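Local atomic coordinates of putative mandelate racemase/muconate lactonizing enzyme (Bordetella bronchiseptica, PDB entry 3DDM), a protein that is a putative member of the mandelate racemase/muconate lactonizing enzyme family of the enolase superfamily, joining an N-terminal alpha+beta domain to a C-terminal barrel, with its specific activity unassigned. Residues Val15-Phe20 and His68-Val73; Pro39-Glu44 and Val57-Pro62; Gly144-Val149 and Glu357-Leu362; Thr268-Arg273 and Ala301-Cys306. The protein carries 1 engineered substitution. All coordinates share one frame; numbering follows the deposited sequence.

From the N terminus, contact 1 opens on strand 14-23 and closes when the chain reaches helix 65-81. Contact 2 is nested inside that loop, pairing strand 37-46 with the segment that runs up to the helix. The two touch, because strands 14-23 and 37-46 are sheet neighbours, and together they assemble the sheet and first helix of the N-terminal domain. Contact 3 opens later, at residues 144-149, and closes more than 200 residues on at 357-362, spanning most of the barrel. Contact 4 nests within this long loop and joins two consecutive helix-to-strand turns. Contacts 1 and 4 lie on opposite sides of the chain's centre, about 33 Å apart between their centres.

Contact 1. Residues Val15-Phe20 and His68-Val73; sequences VRAHVF and HRARLV
The helix-on-sheet packing of the N-terminal domain brings Val-15, Ala-17 and Val-19 of strand 14-23 against Ala-70 and Val-73 of helix 65-81. Alternation along the strand sends these three side chains to the helix, and the spacing of three residues between Ala-70 and Val-73 puts both on the helical face that receives them. The segments run nearly antiparallel, with 7.7 Å between their axes, a close approach made possible by small residues at the centre. There the methyl groups of Ala-17 and Ala-70 meet at 3.7 Å between their CB atoms. On one side of this pair, CG2 of Val-19 lies 3.5 Å from CB of Ala-70. On the other, CG1 of Val-73 reaches CG1 of Val-15 at 3.9 Å, the two side chains crossing at about a right angle. In Val-15 that branch is anti to the backbone N (chi1 -180°), which projects it at the helix. Beta-branched and alanine side chains suit a wholly apolar seam of this kind. Val-43 of the middle strand also touches Ala-17 and Val-73, while His-68 stacks on His-68 of the second subunit. A helix lying along the strands on one face of a three-stranded antiparallel sheet is characteristic of the enolase-like N-terminal domain.

Contact 2. Residues Pro39-Glu44 and Val57-Pro62; sequences PAVLVE and VWCNFP
One backbone hydrogen bond, from Val-57 N to Val-41 O at 2.9 Å, ties strand 37-46 to the segment 57-62. It is close to straight, with 167° at the hydrogen, and prolongs the pairing that Val-43 makes with Gly-55 just before. Apolar contact accompanies it on the side where the strands are still paired: CG1 of Val-43 meets CG2 of Val-57 at 4.0 Å, the two side chains crossing at about a right angle, so beta-branched residues fill both sides of the seam.

Sulfur contacts form the next group, beyond the bond, where the chain parts from the strand. The thiol of Cys-59 sits between its own backbone N and carbonyl carbon (chi1 74°), which turns SG onto the strand: it lies 3.7 Å from CA of Ala-40 and 4.0 Å from CG2 of Val-41. A small, weakly polar side chain fits this buried position, where Ala-66 and Arg-69 of helix 65-81 also touch it. Farther along, CG of Pro-39 rests 3.6 Å from the carbonyl O of Cys-59, van der Waals packing by a ring at the start of the segment. Trp-58 turns the other way and makes a cation-pi contact with Lys-284. The arrangement is that of an antiparallel three-stranded meander whose last strand leads into the first helix, as in enolase-like N-terminal domains.

Contact 3. Residues Gly144-Val149 and Glu357-Leu362; sequences GDRIGV and EGRITL
The guanidinium groups of Arg-146 and Arg-359, their planes only 18° apart, approach each other obliquely on the same side of a two-strand pairing. The modelled closeness of their ends is doubtful, since both offer donors and their charges are alike. Over one face of the Arg-359 group lies Glu-357 OE1, 3.5 Å from NE of Arg-359; this salt bridge is one of charge alone, as no N-H points at the oxygen. CB of Arg-146 lies 3.6 Å from CG2 of Thr-361, and with CG anti to the backbone N (chi1 174°) the next carbon stays beside the same methyl, so the aliphatic stem packs on the threonine.

Beneath the side chains the backbones are antiparallel. Ile-147 and Ile-360 form a hydrogen-bonded pair, N to O in both directions at 2.9 Å. Leu-362 N to Asp-145 O, also 2.9 Å, and Val-149 N to Gly-358 O, at 3.3 Å, extend the pairing, while the Asp-145 carboxylate accepts from Gly-363 N. On the buried face CG1 of Ile-147 meets CG1 of Ile-360 at 3.5 Å, with Val-149 CG1 beside Ile-360 CD1; branched aliphatic residues suit this side, where Ile-147 also touches helix 313-325. Short strand 359-361 thus adds an antiparallel neighbour to strand 146-154, whose parallel pairing with strand 334-338 closes the barrel of the enolase superfamily.

Contact 4. Residues Thr268-Arg273 and Ala301-Cys306; sequences TALAAR and AGLRYC
Arg-273, Leu-303 and Ala-301 carry this contact between two helix-to-strand turns. Arg-273, the first residue to leave helix 263-272, has a positive phi, and its chain bends at chi3 (73°) to carry the guanidinium across to the end of helix 287-300. There it grips one atom with two nitrogens: NH2 is 2.7 Å and NH1 3.0 Å from the carbonyl O of Ala-301. The oxygen lies almost exactly in the guanidinium plane, at the end that bears NH1 and NH2, and is shared by both. NH2 arrives nearly along the C=O axis and NH1 lies in the carbonyl plane, on a lone pair; the NH2 bond is the straighter, at 153° against 137°.

Leu-303 supplies the apolar part. Its CD2 lies over one face of the guanidinium, 3.6 Å from NH2 of Arg-273, and its CD1 meets CD1 of Leu-270 at 4.1 Å. A leucine suits the place because its two methyl branches can serve the flat cation and the aliphatic neighbour at once, while Val-298 and Met-278 also pack on it. The Ala-301 methyl, small enough to sit beside the arginine, approaches NH1 of Arg-273 at 3.6 Å.

Gly-302, with positive phi, is the C-prime residue of a Schellman motif in which Leu-303 N bonds Val-298 O and Gly-302 N bonds Val-299 O. The carbonyl of Ala-301 stands at this helix end, where the helix dipole is expected to leave some negative charge. A two-nitrogen grip by a cation there probably complements that charge electrostatically, with leucine packing on its face.

Contact 1. Residues Val15-Phe20 and His68-Val73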
# COMPACT_ATOMS: atom_id res chain seq x y z
N VAL A 15 -18.31 15.06 2.28
CA VAL A 15 -16.85 14.98 2.26
C VAL A 15 -16.35 14.93 0.83
O VAL A 15 -16.58 13.95 0.12
CB VAL A 15 -16.36 13.72 3.01
CG1 VAL A 15 -14.85 13.67 2.99
CG2 VAL A 15 -16.87 13.73 4.44
N ARG A 16 -15.65 15.97 0.39
CA ARG A 16 -15.15 16.00 -0.98
C ARG A 16 -13.64 16.13 -1.06
O ARG A 16 -13.00 16.73 -0.19
CB ARG A 16 -15.80 17.15 -1.76
CG ARG A 16 -17.31 17.16 -1.67
CD ARG A 16 -17.96 18.12 -2.67
NE ARG A 16 -17.80 17.68 -4.05
CZ ARG A 16 -18.50 18.15 -5.08
NH1 ARG A 16 -19.42 19.10 -4.89
NH2 ARG A 16 -18.27 17.68 -6.31
N ALA A 17 -13.07 15.56 -2.11
CA ALA A 17 -11.63 15.61 -2.33
C ALA A 17 -11.37 16.28 -3.67
O ALA A 17 -12.04 15.99 -4.65
CB ALA A 17 -11.06 14.21 -2.33
N HIS A 18 -10.40 17.19 -3.70
CA HIS A 18 -10.07 17.88 -4.93
C HIS A 18 -8.61 17.64 -5.26
O HIS A 18 -7.74 17.79 -4.39
CB HIS A 18 -10.31 19.38 -4.80
CG HIS A 18 -11.64 19.72 -4.21
ND1 HIS A 18 -11.81 19.95 -2.86
CD2 HIS A 18 -12.87 19.78 -4.76
CE1 HIS A 18 -13.09 20.15 -2.61
NE2 HIS A 18 -13.76 20.05 -3.75
N VAL A 19 -8.34 17.27 -6.50
CA VAL A 19 -6.98 17.01 -6.93
C VAL A 19 -6.46 18.15 -7.80
O VAL A 19 -7.20 18.73 -8.58
CB VAL A 19 -6.89 15.70 -7.73
CG1 VAL A 19 -5.44 15.42 -8.08
CG2 VAL A 19 -7.49 14.56 -6.94
N PHE A 20 -5.18 18.46 -7.64
CA PHE A 20 -4.53 19.52 -8.40
C PHE A 20 -3.17 19.04 -8.83
O PHE A 20 -2.50 18.31 -8.10
CB PHE A 20 -4.36 20.78 -7.55
CG PHE A 20 -5.65 21.40 -7.16
CD1 PHE A 20 -6.25 21.08 -5.95
CD2 PHE A 20 -6.30 22.28 -8.01
CE1 PHE A 20 -7.49 21.62 -5.59
CE2 PHE A 20 -7.53 22.82 -7.67
CZ PHE A 20 -8.13 22.49 -6.46
N HIS A 68 -5.97 8.28 -6.91
CA HIS A 68 -6.37 7.12 -6.13
C HIS A 68 -6.72 7.53 -4.69
O HIS A 68 -7.70 7.06 -4.11
CB HIS A 68 -5.25 6.09 -6.11
CG HIS A 68 -5.58 4.85 -5.35
ND1 HIS A 68 -6.66 4.04 -5.67
CD2 HIS A 68 -5.01 4.29 -4.26
CE1 HIS A 68 -6.73 3.05 -4.81
NE2 HIS A 68 -5.75 3.17 -3.94
N ARG A 69 -5.90 8.41 -4.12
CA ARG A 69 -6.10 8.85 -2.76
C ARG A 69 -7.37 9.66 -2.60
O ARG A 69 -8.09 9.52 -1.61
CB ARG A 69 -4.88 9.63 -2.30
CG ARG A 69 -3.68 8.71 -2.10
CD ARG A 69 -2.36 9.47 -2.02
NE ARG A 69 -1.31 8.60 -1.50
CZ ARG A 69 -0.89 7.49 -2.10
NH1 ARG A 69 -1.42 7.11 -3.25
NH2 ARG A 69 0.05 6.76 -1.53
N ALA A 70 -7.67 10.50 -3.58
CA ALA A 70 -8.89 11.30 -3.54
C ALA A 70 -10.07 10.34 -3.67
O ALA A 70 -11.08 10.51 -3.00
CB ALA A 70 -8.90 12.31 -4.67
N ARG A 71 -9.94 9.32 -4.52
CA ARG A 71 -11.01 8.34 -4.68
C ARG A 71 -11.25 7.62 -3.36
O ARG A 71 -12.40 7.43 -2.95
CB ARG A 71 -10.68 7.31 -5.76
CG ARG A 71 -10.81 7.81 -7.19
CD ARG A 71 -12.22 8.33 -7.47
NE ARG A 71 -13.22 7.28 -7.75
CZ ARG A 71 -14.54 7.48 -7.77
NH1 ARG A 71 -15.05 8.69 -7.52
NH2 ARG A 71 -15.36 6.47 -8.04
N LEU A 72 -10.18 7.22 -2.69
CA LEU A 72 -10.30 6.53 -1.41
C LEU A 72 -11.12 7.36 -0.42
O LEU A 72 -11.98 6.82 0.28
CB LEU A 72 -8.93 6.24 -0.79
CG LEU A 72 -8.18 5.03 -1.35
CD1 LEU A 72 -6.87 4.86 -0.60
CD2 LEU A 72 -9.03 3.78 -1.22
N VAL A 73 -10.83 8.66 -0.38
CA VAL A 73 -11.53 9.56 0.53
C VAL A 73 -13.03 9.63 0.23
O VAL A 73 -13.85 9.57 1.14
CB VAL A 73 -10.93 10.99 0.47
CG1 VAL A 73 -11.83 11.98 1.20
CG2 VAL A 73 -9.56 10.98 1.08

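Contact 2. Residues Pro39-Glu44 and Val57-Pro62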
# COMPACT_ATOMS: atom_id res chain seq x y z
N PRO A 39 1.78 17.50 -7.46
CA PRO A 39 0.40 17.10 -7.18
C PRO A 39 -0.08 17.53 -5.81
O PRO A 39 0.70 17.94 -4.97
CB PRO A 39 0.48 15.58 -7.30
CG PRO A 39 1.78 15.31 -6.63
CD PRO A 39 2.71 16.40 -7.16
N ALA A 40 -1.39 17.44 -5.59
CA ALA A 40 -1.97 17.80 -4.31
C ALA A 40 -3.41 17.30 -4.19
O ALA A 40 -4.14 17.21 -5.18
CB ALA A 40 -1.94 19.30 -4.13
N VAL A 41 -3.81 16.93 -2.98
CA VAL A 41 -5.18 16.48 -2.74
C VAL A 41 -5.67 17.19 -1.50
O VAL A 41 -5.20 16.94 -0.39
CB VAL A 41 -5.26 14.95 -2.50
CG1 VAL A 41 -6.70 14.56 -2.21
CG2 VAL A 41 -4.79 14.21 -3.73
N LEU A 42 -6.61 18.11 -1.69
CA LEU A 42 -7.17 18.87 -0.58
C LEU A 42 -8.54 18.27 -0.25
O LEU A 42 -9.29 17.88 -1.15
CB LEU A 42 -7.31 20.35 -0.95
CG LEU A 42 -6.03 21.07 -1.43
CD1 LEU A 42 -6.35 22.54 -1.71
CD2 LEU A 42 -4.93 20.95 -0.38
N VAL A 43 -8.85 18.17 1.03
CA VAL A 43 -10.14 17.61 1.42
C VAL A 43 -10.91 18.60 2.27
O VAL A 43 -10.32 19.34 3.06
CB VAL A 43 -9.98 16.29 2.20
CG1 VAL A 43 -9.56 15.18 1.24
CG2 VAL A 43 -8.93 16.45 3.29
N GLU A 44 -12.22 18.63 2.07
CA GLU A 44 -13.08 19.52 2.83
C GLU A 44 -14.23 18.73 3.42
O GLU A 44 -14.97 18.08 2.70
CB GLU A 44 -13.64 20.64 1.94
CG GLU A 44 -14.49 20.17 0.78
CD GLU A 44 -15.22 21.32 0.08
OE1 GLU A 44 -15.89 22.12 0.77
OE2 GLU A 44 -15.12 21.43 -1.16
N VAL A 57 -4.10 15.54 1.96
CA VAL A 57 -3.69 14.15 2.02
C VAL A 57 -2.37 14.02 1.29
O VAL A 57 -2.27 14.32 0.11
CB VAL A 57 -4.72 13.21 1.34
CG1 VAL A 57 -4.20 11.78 1.38
CG2 VAL A 57 -6.06 13.32 2.04
N TRP A 58 -1.34 13.59 2.02
CA TRP A 58 -0.01 13.41 1.45
C TRP A 58 -0.12 12.64 0.14
O TRP A 58 -0.87 11.65 0.05
CB TRP A 58 0.88 12.63 2.41
CG TRP A 58 2.29 12.47 1.93
CD1 TRP A 58 3.32 13.36 2.10
CD2 TRP A 58 2.81 11.38 1.16
NE1 TRP A 58 4.45 12.89 1.48
CE2 TRP A 58 4.17 11.68 0.90
CE3 TRP A 58 2.27 10.19 0.67
CZ2 TRP A 58 5.00 10.82 0.16
CZ3 TRP A 58 3.09 9.34 -0.07
CH2 TRP A 58 4.44 9.66 -0.31
N CYS A 59 0.62 13.06 -0.88
CA CYS A 59 0.55 12.35 -2.15
C CYS A 59 1.73 12.63 -3.07
O CYS A 59 1.58 12.59 -4.29
CB CYS A 59 -0.75 12.70 -2.87
SG CYS A 59 -0.80 14.36 -3.60
N ASN A 60 2.90 12.89 -2.52
CA ASN A 60 4.03 13.17 -3.39
C ASN A 60 4.41 11.99 -4.27
O ASN A 60 4.66 12.16 -5.45
CB ASN A 60 5.25 13.64 -2.58
CG ASN A 60 5.09 15.07 -2.10
OD1 ASN A 60 4.81 15.98 -2.89
ND2 ASN A 60 5.28 15.28 -0.80
N PHE A 61 4.43 10.79 -3.69
CA PHE A 61 4.77 9.60 -4.45
C PHE A 61 3.70 8.52 -4.28
O PHE A 61 3.04 8.45 -3.25
CB PHE A 61 6.12 9.03 -4.01
CG PHE A 61 7.24 10.03 -4.02
CD1 PHE A 61 7.62 10.67 -2.84
CD2 PHE A 61 7.91 10.33 -5.20
CE1 PHE A 61 8.66 11.61 -2.85
CE2 PHE A 61 8.95 11.27 -5.22
CZ PHE A 61 9.33 11.91 -4.04
N PRO A 62 3.47 7.70 -5.33
CA PRO A 62 4.19 7.79 -6.61
C PRO A 62 3.63 9.02 -7.34
O PRO A 62 2.66 9.61 -6.87
CB PRO A 62 3.82 6.48 -7.30
CG PRO A 62 2.43 6.24 -6.81
CD PRO A 62 2.55 6.55 -5.33

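Contact 3. Residues Gly144-Val149 and Glu357-Leu362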
# COMPACT_ATOMS: atom_id res chain seq x y z
N GLY A 144 1.90 29.62 22.15
CA GLY A 144 2.60 30.59 21.33
C GLY A 144 2.33 30.29 19.86
O GLY A 144 1.79 29.22 19.54
N ASP A 145 2.72 31.20 18.97
CA ASP A 145 2.51 31.00 17.54
C ASP A 145 3.77 31.26 16.71
O ASP A 145 3.72 31.28 15.48
CB ASP A 145 1.40 31.94 17.05
CG ASP A 145 1.84 33.39 17.04
OD1 ASP A 145 2.51 33.82 18.01
OD2 ASP A 145 1.52 34.11 16.06
N ARG A 146 4.90 31.46 17.37
CA ARG A 146 6.13 31.72 16.66
C ARG A 146 6.97 30.45 16.55
O ARG A 146 7.24 29.80 17.55
CB ARG A 146 6.92 32.84 17.36
CG ARG A 146 8.31 33.10 16.78
CD ARG A 146 8.82 34.53 17.06
NE ARG A 146 9.02 34.84 18.48
CZ ARG A 146 9.95 34.29 19.27
NH1 ARG A 146 10.78 33.37 18.78
NH2 ARG A 146 10.04 34.65 20.54
N ILE A 147 7.36 30.10 15.33
CA ILE A 147 8.16 28.90 15.12
C ILE A 147 9.31 29.12 14.14
O ILE A 147 9.29 30.05 13.34
CB ILE A 147 7.29 27.73 14.61
CG1 ILE A 147 6.79 28.02 13.20
CG2 ILE A 147 6.10 27.50 15.54
CD1 ILE A 147 5.84 26.96 12.66
N GLY A 148 10.31 28.25 14.20
CA GLY A 148 11.44 28.35 13.29
C GLY A 148 11.21 27.45 12.07
O GLY A 148 10.38 26.54 12.10
N VAL A 149 11.94 27.72 10.99
CA VAL A 149 11.82 26.93 9.77
C VAL A 149 13.19 26.69 9.15
O VAL A 149 14.19 27.31 9.56
CB VAL A 149 10.94 27.62 8.70
CG1 VAL A 149 9.60 27.97 9.27
CG2 VAL A 149 11.63 28.87 8.18
N GLU A 357 13.72 36.64 9.83
CA GLU A 357 14.79 36.10 10.67
C GLU A 357 14.56 34.61 10.88
O GLU A 357 14.47 34.12 12.00
CB GLU A 357 14.82 36.86 12.01
CG GLU A 357 15.84 36.35 13.01
CD GLU A 357 15.20 35.57 14.15
OE1 GLU A 357 15.94 34.96 14.96
OE2 GLU A 357 13.94 35.57 14.23
N GLY A 358 14.44 33.89 9.77
CA GLY A 358 14.22 32.46 9.84
C GLY A 358 13.05 31.98 10.68
O GLY A 358 12.99 30.80 11.03
N ARG A 359 12.11 32.86 11.00
CA ARG A 359 10.95 32.46 11.80
C ARG A 359 9.63 32.98 11.27
O ARG A 359 9.58 34.01 10.61
CB ARG A 359 11.11 32.90 13.25
CG ARG A 359 12.33 32.32 13.94
CD ARG A 359 12.41 32.80 15.36
NE ARG A 359 13.69 32.48 15.97
CZ ARG A 359 14.08 32.91 17.17
NH1 ARG A 359 15.27 32.57 17.65
NH2 ARG A 359 13.26 33.68 17.89
N ILE A 360 8.56 32.27 11.57
CA ILE A 360 7.25 32.69 11.13
C ILE A 360 6.31 32.65 12.33
O ILE A 360 6.61 32.01 13.34
CB ILE A 360 6.69 31.76 10.02
CG1 ILE A 360 6.46 30.35 10.57
CG2 ILE A 360 7.68 31.71 8.85
CD1 ILE A 360 5.83 29.39 9.58
N THR A 361 5.19 33.36 12.23
CA THR A 361 4.19 33.38 13.28
C THR A 361 2.85 33.09 12.63
O THR A 361 2.51 33.63 11.57
CB THR A 361 4.15 34.72 14.01
OG1 THR A 361 4.03 35.78 13.05
CG2 THR A 361 5.41 34.93 14.82
N LEU A 362 2.09 32.21 13.27
CA LEU A 362 0.79 31.79 12.77
C LEU A 362 -0.37 32.77 12.95
O LEU A 362 -1.38 32.68 12.24
CB LEU A 362 0.44 30.43 13.40
CG LEU A 362 1.53 29.38 13.18
CD1 LEU A 362 1.07 28.05 13.74
CD2 LEU A 362 1.84 29.25 11.68

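Contact 4. Residues Thr268-Arg273 and Ala301-Cys306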
# COMPACT_ATOMS: atom_id res chain seq x y z
N THR A 268 8.01 2.03 19.31
CA THR A 268 9.21 1.25 19.05
C THR A 268 10.41 2.18 18.83
O THR A 268 11.48 1.95 19.38
CB THR A 268 9.04 0.38 17.81
OG1 THR A 268 8.03 -0.61 18.07
CG2 THR A 268 10.35 -0.30 17.43
N ALA A 269 10.21 3.21 18.02
CA ALA A 269 11.26 4.17 17.75
C ALA A 269 11.66 4.85 19.05
O ALA A 269 12.84 5.02 19.35
CB ALA A 269 10.78 5.20 16.74
N LEU A 270 10.65 5.22 19.83
CA LEU A 270 10.85 5.88 21.11
C LEU A 270 11.59 4.96 22.09
O LEU A 270 12.49 5.39 22.82
CB LEU A 270 9.49 6.29 21.69
CG LEU A 270 9.50 7.53 22.58
CD1 LEU A 270 9.97 8.74 21.77
CD2 LEU A 270 8.11 7.76 23.14
N ALA A 271 11.19 3.69 22.11
CA ALA A 271 11.78 2.70 22.99
C ALA A 271 13.29 2.53 22.79
O ALA A 271 14.00 2.15 23.72
CB ALA A 271 11.09 1.36 22.80
N ALA A 272 13.76 2.80 21.57
CA ALA A 272 15.18 2.64 21.24
C ALA A 272 15.99 3.92 21.32
O ALA A 272 17.16 3.90 21.70
CB ALA A 272 15.32 2.03 19.86
N ARG A 273 15.39 5.04 20.96
CA ARG A 273 16.08 6.33 20.99
C ARG A 273 17.29 6.35 20.05
O ARG A 273 18.27 7.05 20.30
CB ARG A 273 16.50 6.66 22.43
CG ARG A 273 15.35 6.65 23.43
CD ARG A 273 15.86 6.83 24.85
NE ARG A 273 16.30 8.19 25.08
CZ ARG A 273 15.48 9.20 25.35
NH1 ARG A 273 14.17 8.99 25.42
NH2 ARG A 273 15.97 10.42 25.53
N ALA A 301 10.29 13.07 26.17
CA ALA A 301 11.34 12.07 26.30
C ALA A 301 12.73 12.65 26.08
O ALA A 301 13.71 11.90 25.98
CB ALA A 301 11.10 10.93 25.32
N GLY A 302 12.83 13.97 26.00
CA GLY A 302 14.12 14.59 25.80
C GLY A 302 14.66 14.53 24.38
O GLY A 302 15.86 14.68 24.16
N LEU A 303 13.78 14.33 23.41
CA LEU A 303 14.19 14.27 22.01
C LEU A 303 13.58 15.43 21.22
O LEU A 303 12.65 16.09 21.70
CB LEU A 303 13.76 12.94 21.42
CG LEU A 303 14.27 11.73 22.21
CD1 LEU A 303 13.66 10.46 21.65
CD2 LEU A 303 15.80 11.67 22.16
N ARG A 304 14.10 15.70 20.02
CA ARG A 304 13.59 16.79 19.19
C ARG A 304 12.46 16.36 18.27
O ARG A 304 12.49 15.27 17.70
CB ARG A 304 14.68 17.37 18.27
CG ARG A 304 15.89 17.95 18.95
CD ARG A 304 16.80 18.58 17.91
NE ARG A 304 16.19 19.74 17.27
CZ ARG A 304 16.80 20.51 16.37
NH1 ARG A 304 18.05 20.23 16.00
NH2 ARG A 304 16.18 21.56 15.86
N TYR A 305 11.47 17.23 18.11
CA TYR A 305 10.36 17.00 17.21
C TYR A 305 10.47 18.07 16.12
O TYR A 305 10.15 19.23 16.35
CB TYR A 305 9.03 17.13 17.94
CG TYR A 305 7.87 17.37 17.00
CD1 TYR A 305 7.61 16.49 15.94
CD2 TYR A 305 7.03 18.47 17.16
CE1 TYR A 305 6.54 16.70 15.07
CE2 TYR A 305 5.95 18.69 16.29
CZ TYR A 305 5.71 17.80 15.25
OH TYR A 305 4.63 17.98 14.40
N CYS A 306 10.94 17.67 14.95
CA CYS A 306 11.10 18.60 13.84
C CYS A 306 10.35 18.13 12.61
O CYS A 306 10.89 17.36 11.80
CB CYS A 306 12.57 18.77 13.49
SG CYS A 306 13.53 19.53 14.82